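Local atomic coordinates of kinectin 1 (Kinesin receptor) (Legionella pneumophila, PDB entry 4MU6), a protein that is a bacterial effector of still unknown molecular function, represented here by its elongated, almost entirely helical N-terminal coiled-coil domain. Residues 34-39 and 258-263; 55-60 and 243-248; 266-271 and 285-290. All blocks are in the same frame, centred on the assembly; numbering follows the deposited sequence.

Interaction 1: 34-39 and 258-263; sequences DLILSK and INYPLF
Tyr260 is the first residue of 258-263 to reach the C-terminal end of helix 29-38, and it carries most of the contact. Its CG stands opposite the backbone N (chi1 180°), which sends the ring straight across to 34-39. There the hydroxyl donates to a backbone carbonyl of the last turn: Tyr260 OH lies 2.5 Å from Ile36 O, a short bond made in the carbonyl plane on a lone pair. Ile36 O also receives a weak, long bond from Lys39 N, and the phenol gives this last-turn carbonyl a short, in-plane partner. Lys39 then turns out of the helix with positive phi and lays its backbone over the ring. Its CA sits 3.5 Å from the centroid of the Tyr260 ring, only 11° off the normal, a CH-pi contact over one face. The contact is thus a helix C-terminus, ended by a residue of positive phi, with an aromatic from another helix laid against it. At the ring edge, in plane, Leu35 O comes within 3.6 Å of Tyr260 CE1; this carbonyl is also held by Ser38 OG. Further along, the helix is kinked at Pro261, whose nitrogen has no bond to the preceding turn. One turn beyond Tyr260, Phe263 CE2 meets Leu35 CB obliquely at 4.3 Å. The N-to-C directions of the short segments lie 128° apart. Around them, Ile42 touches Leu35 and Phe263 and gives its N to Asn259 OD1, while helix 280-294 packs on Ile36 through Val289 and on Tyr260 through Ile293.

Interaction 2: 55-60 and 243-248; sequences KSRDSD and ALEKKC
A salt-bridge network between two antiparallel helices centres on Arg57, with Asp58 beside it on its own helix and Glu245 across the interface. The segments run at 162° to each other, close to fully antiparallel. Arg57 folds back at chi3, which brings one edge of the guanidinium to Asp58 and one face to Glu245. Toward Asp58, NE and NH2 both grip Asp58 OD1 in the guanidinium plane, the shorter and straighter bond spanning 2.6 Å from NH2 to OD1 (N-H...O 156° against 137° for NE). Glu245 comes instead over one face. Its OE2 lies 3.3 Å from Arg57 NH1, well above the plane, so this attraction is one of charge without an N-H aimed at the oxygen. A water at the guanidinium edge accepts from Arg57 NH1 at 3.0 Å and donates to Glu245 O, with a weak further bond to Glu245 OE1. Beneath the charged end, Arg57 CD packs on Cys248 CB at 3.7 Å. A turn away, Leu244 CD1 rests 3.9 Å from Asp60 CB; the Asp60 carboxylate turns to the backbone N atoms of Phe4 and Leu5. Glu245 OE2 also forms a salt bridge with Lys61. With two bases and two acids interleaved, the charges probably balance locally, and the in-plane grip by Asp58 should fix the guanidinium while leaving its face for Glu245.

Interaction 3: 266-271 and 285-290; sequences ELQKYL and ALKSVI
Gln268 and Lys287 are bent toward each other by their torsions. In Gln268 the chain turns at chi2, bringing the amide round to the partner helix, while Lys287 curls at chi3 and chi4, with chi3 at 139°, well away from a staggered value. The chains cross at about a right angle, and Lys287 NZ donates to Gln268 OE1 over 3.2 Å. The ammonium is tilted 31° from the carbonyl plane. The stronger partner of Lys287 NZ is Asn272 OD1, just past the first segment; Gln268 OE1 is an additional acceptor. Below this polar border runs a seam of branched aliphatic groups. Leu271 and Ile290 reach tip to tip, Leu271 CD1 meeting Ile290 CD1 at 3.8 Å. Leu267 CD2 meets the same Ile290 CD1, also at 3.8 Å, so one methyl sits against two leucines a turn apart. The other branch of Leu271 turns to Leu286, with CD2 lying 3.9 Å from Leu286 CD1, and those side chains meet nearly perpendicularly. The two segments, inclined at 159°, belong to an antiparallel helical hairpin, with an apolar seam here bordered by the Gln268-Lys287 pair. The short connection from helix 227-273 to helix 280-294 contributes Leu278, which touches both Leu271 and Leu286. Helix 29-38 covers the seam with Ile36 on Leu267 and Phe29 on Leu286, and helix 10-22 lies against the first segment, where Ile18, Lys19 and Leu22 touch Glu266 and Leu22 also touches Tyr270.

How the interactions relate
After helix 10-22, helix 29-38 is the first to enter these contacts, and interaction 1 joins its end to helix 227-273, closing a loop of more than two hundred residues. Helix 43-105 follows directly, and interaction 2 binds it to an earlier part of helix 227-273, so its loop is nested inside that of interaction 1. Interaction 3 opens after both have closed and spans a short connection, pairing the late part of helix 227-273 with helix 280-294. Helix 227-273 thus serves all three. Interactions 1 and 3, centres about 11 Å apart, meet directly through Ile36 and Leu37 in one compact end of the elongated domain; interaction 2 lies along the rod, its centre about 26 Å from that of interaction 1.

Interaction 1: 34-39 and 258-263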
loop_
_atom_site.group_PDB
_atom_site.type_symbol
_atom_site.label_atom_id
_atom_site.label_comp_id
_atom_site.label_asym_id
_atom_site.label_seq_id
_atom_site.Cartn_x
_atom_site.Cartn_y
_atom_site.Cartn_z
ATOM N N ASP A 34 -49.294 -5.980 19.137
ATOM C CA ASP A 34 -48.554 -4.717 19.129
ATOM C C ASP A 34 -47.656 -4.603 17.900
ATOM O O ASP A 34 -47.526 -3.529 17.303
ATOM C CB ASP A 34 -47.745 -4.534 20.424
ATOM C CG ASP A 34 -48.598 -4.015 21.574
ATOM O OD1 ASP A 34 -49.581 -3.288 21.305
ATOM O OD2 ASP A 34 -48.307 -4.342 22.743
ATOM N N LEU A 35 -47.051 -5.715 17.505
ATOM C CA LEU A 35 -46.201 -5.683 16.328
ATOM C C LEU A 35 -47.022 -5.313 15.092
ATOM O O LEU A 35 -46.580 -4.501 14.285
ATOM C CB LEU A 35 -45.430 -6.998 16.147
ATOM C CG LEU A 35 -44.345 -7.281 17.196
ATOM C CD1 LEU A 35 -43.807 -8.675 17.024
ATOM C CD2 LEU A 35 -43.189 -6.274 17.109
ATOM N N ILE A 36 -48.222 -5.879 14.953
ATOM C CA ILE A 36 -49.092 -5.521 13.833
ATOM C C ILE A 36 -49.477 -4.044 13.874
ATOM O O ILE A 36 -49.364 -3.332 12.883
ATOM C CB ILE A 36 -50.374 -6.346 13.832
ATOM C CG1 ILE A 36 -50.030 -7.823 13.693
ATOM C CG2 ILE A 36 -51.271 -5.903 12.689
ATOM C CD1 ILE A 36 -51.180 -8.747 14.022
ATOM N N LEU A 37 -49.938 -3.599 15.036
ATOM C CA LEU A 37 -50.309 -2.213 15.255
ATOM C C LEU A 37 -49.185 -1.212 14.975
ATOM O O LEU A 37 -49.442 -0.075 14.585
ATOM C CB LEU A 37 -50.803 -2.036 16.689
ATOM C CG LEU A 37 -52.192 -2.607 16.924
ATOM C CD1 LEU A 37 -52.591 -2.427 18.372
ATOM C CD2 LEU A 37 -53.174 -1.908 16.000
ATOM N N SER A 38 -47.943 -1.635 15.164
ATOM C CA SER A 38 -46.813 -0.719 15.087
ATOM C C SER A 38 -46.576 -0.111 13.702
ATOM O O SER A 38 -46.018 0.973 13.610
ATOM C CB SER A 38 -45.525 -1.395 15.578
ATOM O OG SER A 38 -44.981 -2.280 14.605
ATOM N N LYS A 39 -46.995 -0.809 12.643
ATOM C CA LYS A 39 -46.637 -0.431 11.270
ATOM C C LYS A 39 -45.169 0.015 11.139
ATOM O O LYS A 39 -44.862 1.009 10.485
ATOM C CB LYS A 39 -47.580 0.654 10.744
ATOM C CG LYS A 39 -49.045 0.259 10.837
ATOM C CD LYS A 39 -49.906 1.115 9.938
ATOM C CE LYS A 39 -49.491 0.941 8.501
ATOM N NZ LYS A 39 -50.156 1.964 7.699
ATOM N N ILE A 258 -38.868 -2.498 3.893
ATOM C CA ILE A 258 -39.707 -3.607 3.462
ATOM C C ILE A 258 -40.034 -4.609 4.572
ATOM O O ILE A 258 -40.774 -5.554 4.343
ATOM C CB ILE A 258 -39.042 -4.376 2.309
ATOM C CG1 ILE A 258 -37.758 -5.049 2.798
ATOM C CG2 ILE A 258 -38.768 -3.445 1.129
ATOM C CD1 ILE A 258 -37.138 -5.988 1.781
ATOM N N ASN A 259 -39.463 -4.408 5.757
ATOM C CA ASN A 259 -39.630 -5.314 6.888
ATOM C C ASN A 259 -41.104 -5.532 7.249
ATOM O O ASN A 259 -41.597 -6.665 7.241
ATOM C CB ASN A 259 -38.877 -4.760 8.099
ATOM C CG ASN A 259 -38.883 -5.704 9.296
ATOM O OD1 ASN A 259 -39.851 -5.742 10.053
ATOM N ND2 ASN A 259 -37.772 -6.430 9.505
ATOM N N TYR A 260 -41.801 -4.450 7.575
ATOM C CA TYR A 260 -43.173 -4.561 8.051
ATOM C C TYR A 260 -44.145 -5.247 7.071
ATOM O O TYR A 260 -44.866 -6.162 7.473
ATOM C CB TYR A 260 -43.723 -3.208 8.525
ATOM C CG TYR A 260 -45.145 -3.325 9.016
ATOM C CD1 TYR A 260 -45.411 -3.787 10.294
ATOM C CD2 TYR A 260 -46.226 -2.992 8.192
ATOM C CE1 TYR A 260 -46.713 -3.912 10.755
ATOM C CE2 TYR A 260 -47.535 -3.123 8.638
ATOM C CZ TYR A 260 -47.770 -3.588 9.920
ATOM O OH TYR A 260 -49.049 -3.716 10.393
ATOM N N PRO A 261 -44.179 -4.813 5.793
ATOM C CA PRO A 261 -45.154 -5.476 4.910
ATOM C C PRO A 261 -44.853 -6.969 4.726
ATOM O O PRO A 261 -45.781 -7.771 4.617
ATOM C CB PRO A 261 -45.012 -4.734 3.578
ATOM C CG PRO A 261 -44.345 -3.414 3.921
ATOM C CD PRO A 261 -43.495 -3.682 5.130
ATOM N N LEU A 262 -43.576 -7.336 4.715
ATOM C CA LEU A 262 -43.207 -8.737 4.551
ATOM C C LEU A 262 -43.632 -9.540 5.770
ATOM O O LEU A 262 -44.117 -10.669 5.658
ATOM C CB LEU A 262 -41.692 -8.882 4.335
ATOM C CG LEU A 262 -41.128 -8.640 2.932
ATOM C CD1 LEU A 262 -39.631 -8.987 2.884
ATOM C CD2 LEU A 262 -41.893 -9.456 1.899
ATOM N N PHE A 263 -43.452 -8.949 6.944
ATOM C CA PHE A 263 -43.805 -9.620 8.183
ATOM C C PHE A 263 -45.307 -9.909 8.246
ATOM O O PHE A 263 -45.736 -10.973 8.703
ATOM C CB PHE A 263 -43.400 -8.765 9.376
ATOM C CG PHE A 263 -43.860 -9.316 10.700
ATOM C CD1 PHE A 263 -43.150 -10.330 11.328
ATOM C CD2 PHE A 263 -44.992 -8.809 11.323
ATOM C CE1 PHE A 263 -43.563 -10.839 12.558
ATOM C CE2 PHE A 263 -45.407 -9.311 12.546
ATOM C CZ PHE A 263 -44.694 -10.322 13.167
#

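Interaction 2: 55-60 and 243-248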
loop_
_atom_site.group_PDB
_atom_site.type_symbol
_atom_site.label_atom_id
_atom_site.label_comp_id
_atom_site.label_asym_id
_atom_site.label_seq_id
_atom_site.Cartn_x
_atom_site.Cartn_y
_atom_site.Cartn_z
ATOM N N LYS A 55 -21.844 -7.986 9.182
ATOM C CA LYS A 55 -20.881 -9.070 9.041
ATOM C C LYS A 55 -20.470 -9.230 7.591
ATOM O O LYS A 55 -19.290 -9.419 7.298
ATOM C CB LYS A 55 -21.424 -10.385 9.560
ATOM C CG LYS A 55 -21.418 -10.541 11.080
ATOM C CD LYS A 55 -22.222 -11.786 11.502
ATOM C CE LYS A 55 -22.245 -11.999 13.021
ATOM N NZ LYS A 55 -23.165 -11.088 13.760
ATOM N N SER A 56 -21.449 -9.158 6.696
ATOM C CA SER A 56 -21.205 -9.205 5.254
ATOM C C SER A 56 -20.323 -8.043 4.776
ATOM O O SER A 56 -19.407 -8.232 3.968
ATOM C CB SER A 56 -22.535 -9.180 4.497
ATOM O OG SER A 56 -23.231 -10.398 4.669
ATOM N N ARG A 57 -20.630 -6.842 5.263
ATOM C CA ARG A 57 -19.846 -5.671 4.935
ATOM C C ARG A 57 -18.427 -5.867 5.435
ATOM O O ARG A 57 -17.459 -5.589 4.727
ATOM C CB ARG A 57 -20.416 -4.420 5.596
ATOM C CG ARG A 57 -19.567 -3.166 5.297
ATOM C CD ARG A 57 -19.764 -2.141 6.382
ATOM N NE ARG A 57 -19.306 -2.676 7.661
ATOM C CZ ARG A 57 -19.591 -2.151 8.847
ATOM N NH1 ARG A 57 -20.361 -1.077 8.936
ATOM N NH2 ARG A 57 -19.104 -2.712 9.948
ATOM N N ASP A 58 -18.306 -6.359 6.665
ATOM C CA ASP A 58 -16.986 -6.574 7.242
ATOM C C ASP A 58 -16.191 -7.567 6.407
ATOM O O ASP A 58 -14.993 -7.372 6.179
ATOM C CB ASP A 58 -17.086 -7.011 8.704
ATOM C CG ASP A 58 -17.380 -5.848 9.625
ATOM O OD1 ASP A 58 -17.611 -4.729 9.103
ATOM O OD2 ASP A 58 -17.372 -6.042 10.860
ATOM N N SER A 59 -16.864 -8.607 5.921
ATOM C CA SER A 59 -16.189 -9.608 5.097
ATOM C C SER A 59 -15.693 -9.020 3.763
ATOM O O SER A 59 -14.558 -9.275 3.337
ATOM C CB SER A 59 -17.082 -10.822 4.844
ATOM O OG SER A 59 -16.437 -11.699 3.923
ATOM N N ASP A 60 -16.546 -8.232 3.116
ATOM C CA ASP A 60 -16.175 -7.546 1.884
ATOM C C ASP A 60 -14.961 -6.637 2.108
ATOM O O ASP A 60 -14.005 -6.685 1.348
ATOM C CB ASP A 60 -17.357 -6.743 1.338
ATOM C CG ASP A 60 -18.503 -7.636 0.861
ATOM O OD1 ASP A 60 -18.368 -8.884 0.902
ATOM O OD2 ASP A 60 -19.538 -7.085 0.425
ATOM N N ALA A 243 -17.012 3.269 0.263
ATOM C CA ALA A 243 -18.019 2.766 -0.659
ATOM C C ALA A 243 -18.824 1.604 -0.054
ATOM O O ALA A 243 -20.046 1.626 -0.083
ATOM C CB ALA A 243 -17.390 2.363 -1.976
ATOM N N LEU A 244 -18.137 0.605 0.501
ATOM C CA LEU A 244 -18.809 -0.546 1.096
ATOM C C LEU A 244 -19.621 -0.144 2.335
ATOM O O LEU A 244 -20.713 -0.675 2.573
ATOM C CB LEU A 244 -17.800 -1.649 1.447
ATOM C CG LEU A 244 -17.095 -2.328 0.266
ATOM C CD1 LEU A 244 -15.920 -3.151 0.748
ATOM C CD2 LEU A 244 -18.062 -3.193 -0.555
ATOM N N GLU A 245 -19.092 0.795 3.119
ATOM C CA GLU A 245 -19.829 1.335 4.260
ATOM C C GLU A 245 -21.166 1.951 3.806
ATOM O O GLU A 245 -22.216 1.701 4.408
ATOM C CB GLU A 245 -18.993 2.378 5.005
ATOM C CG GLU A 245 -17.865 1.821 5.847
ATOM C CD GLU A 245 -18.328 1.401 7.218
ATOM O OE1 GLU A 245 -19.310 1.994 7.720
ATOM O OE2 GLU A 245 -17.713 0.474 7.793
ATOM N N LYS A 246 -21.121 2.759 2.751
ATOM C CA LYS A 246 -22.339 3.363 2.217
ATOM C C LYS A 246 -23.301 2.296 1.737
ATOM O O LYS A 246 -24.485 2.355 2.043
ATOM C CB LYS A 246 -22.039 4.329 1.062
ATOM C CG LYS A 246 -21.272 5.574 1.468
ATOM C CD LYS A 246 -22.137 6.561 2.235
ATOM C CE LYS A 246 -21.366 7.850 2.508
ATOM N NZ LYS A 246 -20.799 8.424 1.253
ATOM N N LYS A 247 -22.779 1.341 0.967
ATOM C CA LYS A 247 -23.584 0.275 0.381
ATOM C C LYS A 247 -24.330 -0.506 1.465
ATOM O O LYS A 247 -25.502 -0.900 1.301
ATOM C CB LYS A 247 -22.685 -0.663 -0.431
ATOM C CG LYS A 247 -23.444 -1.742 -1.170
ATOM C CD LYS A 247 -22.514 -2.552 -2.044
ATOM C CE LYS A 247 -23.295 -3.441 -2.994
ATOM N NZ LYS A 247 -24.181 -2.678 -3.933
ATOM N N CYS A 248 -23.641 -0.712 2.578
ATOM C CA CYS A 248 -24.209 -1.380 3.736
ATOM C C CYS A 248 -25.298 -0.529 4.390
ATOM O O CYS A 248 -26.351 -1.051 4.770
ATOM C CB CYS A 248 -23.111 -1.684 4.755
ATOM S SG CYS A 248 -23.695 -2.571 6.210
HETATM O O HOH W 1 -22.271 0.532 7.200
#

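Interaction 3: 266-271 and 285-290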
loop_
_atom_site.group_PDB
_atom_site.type_symbol
_atom_site.label_atom_id
_atom_site.label_comp_id
_atom_site.label_asym_id
_atom_site.label_seq_id
_atom_site.Cartn_x
_atom_site.Cartn_y
_atom_site.Cartn_z
ATOM N N GLU A 266 -46.076 -12.883 6.053
ATOM C CA GLU A 266 -45.628 -14.149 6.604
ATOM C C GLU A 266 -46.411 -14.522 7.846
ATOM O O GLU A 266 -46.518 -15.688 8.179
ATOM C CB GLU A 266 -44.132 -14.115 6.913
ATOM C CG GLU A 266 -43.264 -14.201 5.676
ATOM C CD GLU A 266 -43.462 -15.503 4.929
ATOM O OE1 GLU A 266 -43.705 -16.531 5.595
ATOM O OE2 GLU A 266 -43.382 -15.496 3.680
ATOM N N LEU A 267 -46.946 -13.521 8.531
ATOM C CA LEU A 267 -47.623 -13.753 9.790
ATOM C C LEU A 267 -48.952 -14.414 9.488
ATOM O O LEU A 267 -49.397 -15.308 10.219
ATOM C CB LEU A 267 -47.862 -12.436 10.513
ATOM C CG LEU A 267 -48.716 -12.547 11.773
ATOM C CD1 LEU A 267 -47.991 -13.410 12.806
ATOM C CD2 LEU A 267 -49.026 -11.170 12.334
ATOM N N GLN A 268 -49.568 -13.963 8.398
ATOM C CA GLN A 268 -50.814 -14.531 7.914
ATOM C C GLN A 268 -50.603 -16.029 7.683
ATOM O O GLN A 268 -51.395 -16.854 8.158
ATOM C CB GLN A 268 -51.271 -13.809 6.639
ATOM C CG GLN A 268 -52.662 -14.179 6.147
ATOM C CD GLN A 268 -53.787 -13.542 6.964
ATOM O OE1 GLN A 268 -54.124 -14.013 8.053
ATOM N NE2 GLN A 268 -54.381 -12.475 6.428
ATOM N N LYS A 269 -49.510 -16.380 7.003
ATOM C CA LYS A 269 -49.182 -17.787 6.752
ATOM C C LYS A 269 -49.013 -18.557 8.049
ATOM O O LYS A 269 -49.580 -19.631 8.216
ATOM C CB LYS A 269 -47.926 -17.918 5.891
ATOM C CG LYS A 269 -48.091 -17.361 4.488
ATOM C CD LYS A 269 -46.762 -17.012 3.842
ATOM C CE LYS A 269 -45.985 -18.248 3.406
ATOM N NZ LYS A 269 -44.637 -17.911 2.826
ATOM N N TYR A 270 -48.224 -18.000 8.959
ATOM C CA TYR A 270 -48.029 -18.553 10.293
ATOM C C TYR A 270 -49.358 -18.780 11.012
ATOM O O TYR A 270 -49.536 -19.783 11.714
ATOM C CB TYR A 270 -47.177 -17.575 11.086
ATOM C CG TYR A 270 -46.986 -17.864 12.546
ATOM C CD1 TYR A 270 -45.930 -18.658 12.981
ATOM C CD2 TYR A 270 -47.815 -17.290 13.509
ATOM C CE1 TYR A 270 -45.723 -18.901 14.328
ATOM C CE2 TYR A 270 -47.614 -17.528 14.862
ATOM C CZ TYR A 270 -46.558 -18.334 15.262
ATOM O OH TYR A 270 -46.326 -18.580 16.598
ATOM N N LEU A 271 -50.287 -17.846 10.837
ATOM C CA LEU A 271 -51.583 -17.930 11.498
ATOM C C LEU A 271 -52.506 -18.973 10.865
ATOM O O LEU A 271 -53.573 -19.282 11.405
ATOM C CB LEU A 271 -52.266 -16.559 11.518
ATOM C CG LEU A 271 -51.651 -15.497 12.440
ATOM C CD1 LEU A 271 -52.529 -14.261 12.435
ATOM C CD2 LEU A 271 -51.482 -16.030 13.863
ATOM N N ALA A 285 -58.791 -12.871 16.455
ATOM C CA ALA A 285 -58.587 -11.519 16.961
ATOM C C ALA A 285 -57.381 -10.851 16.290
ATOM O O ALA A 285 -57.364 -9.638 16.107
ATOM C CB ALA A 285 -58.413 -11.527 18.464
ATOM N N LEU A 286 -56.385 -11.638 15.911
ATOM C CA LEU A 286 -55.209 -11.065 15.260
ATOM C C LEU A 286 -55.537 -10.730 13.803
ATOM O O LEU A 286 -55.086 -9.711 13.260
ATOM C CB LEU A 286 -54.013 -12.003 15.338
ATOM C CG LEU A 286 -53.295 -12.150 16.681
ATOM C CD1 LEU A 286 -52.337 -13.315 16.579
ATOM C CD2 LEU A 286 -52.550 -10.860 17.081
ATOM N N LYS A 287 -56.326 -11.604 13.187
ATOM C CA LYS A 287 -56.801 -11.408 11.828
ATOM C C LYS A 287 -57.647 -10.143 11.731
ATOM O O LYS A 287 -57.576 -9.408 10.747
ATOM C CB LYS A 287 -57.590 -12.630 11.370
ATOM C CG LYS A 287 -56.702 -13.820 10.981
ATOM C CD LYS A 287 -57.516 -15.129 10.979
ATOM C CE LYS A 287 -57.172 -16.032 9.793
ATOM N NZ LYS A 287 -55.715 -16.283 9.632
ATOM N N SER A 288 -58.431 -9.882 12.767
ATOM C CA SER A 288 -59.177 -8.633 12.842
ATOM C C SER A 288 -58.246 -7.408 12.785
ATOM O O SER A 288 -58.513 -6.460 12.061
ATOM C CB SER A 288 -60.042 -8.604 14.099
ATOM O OG SER A 288 -60.622 -7.325 14.289
ATOM N N VAL A 289 -57.149 -7.435 13.536
ATOM C CA VAL A 289 -56.215 -6.316 13.523
ATOM C C VAL A 289 -55.507 -6.223 12.168
ATOM O O VAL A 289 -55.318 -5.128 11.614
ATOM C CB VAL A 289 -55.163 -6.396 14.665
ATOM C CG1 VAL A 289 -54.293 -5.154 14.636
ATOM C CG2 VAL A 289 -55.846 -6.491 15.991
ATOM N N ILE A 290 -55.148 -7.381 11.628
ATOM C CA ILE A 290 -54.489 -7.440 10.332
ATOM C C ILE A 290 -55.343 -6.848 9.212
ATOM O O ILE A 290 -54.870 -6.020 8.421
ATOM C CB ILE A 290 -54.049 -8.882 10.021
ATOM C CG1 ILE A 290 -52.836 -9.239 10.895
ATOM C CG2 ILE A 290 -53.703 -9.049 8.553
ATOM C CD1 ILE A 290 -52.506 -10.719 10.934
#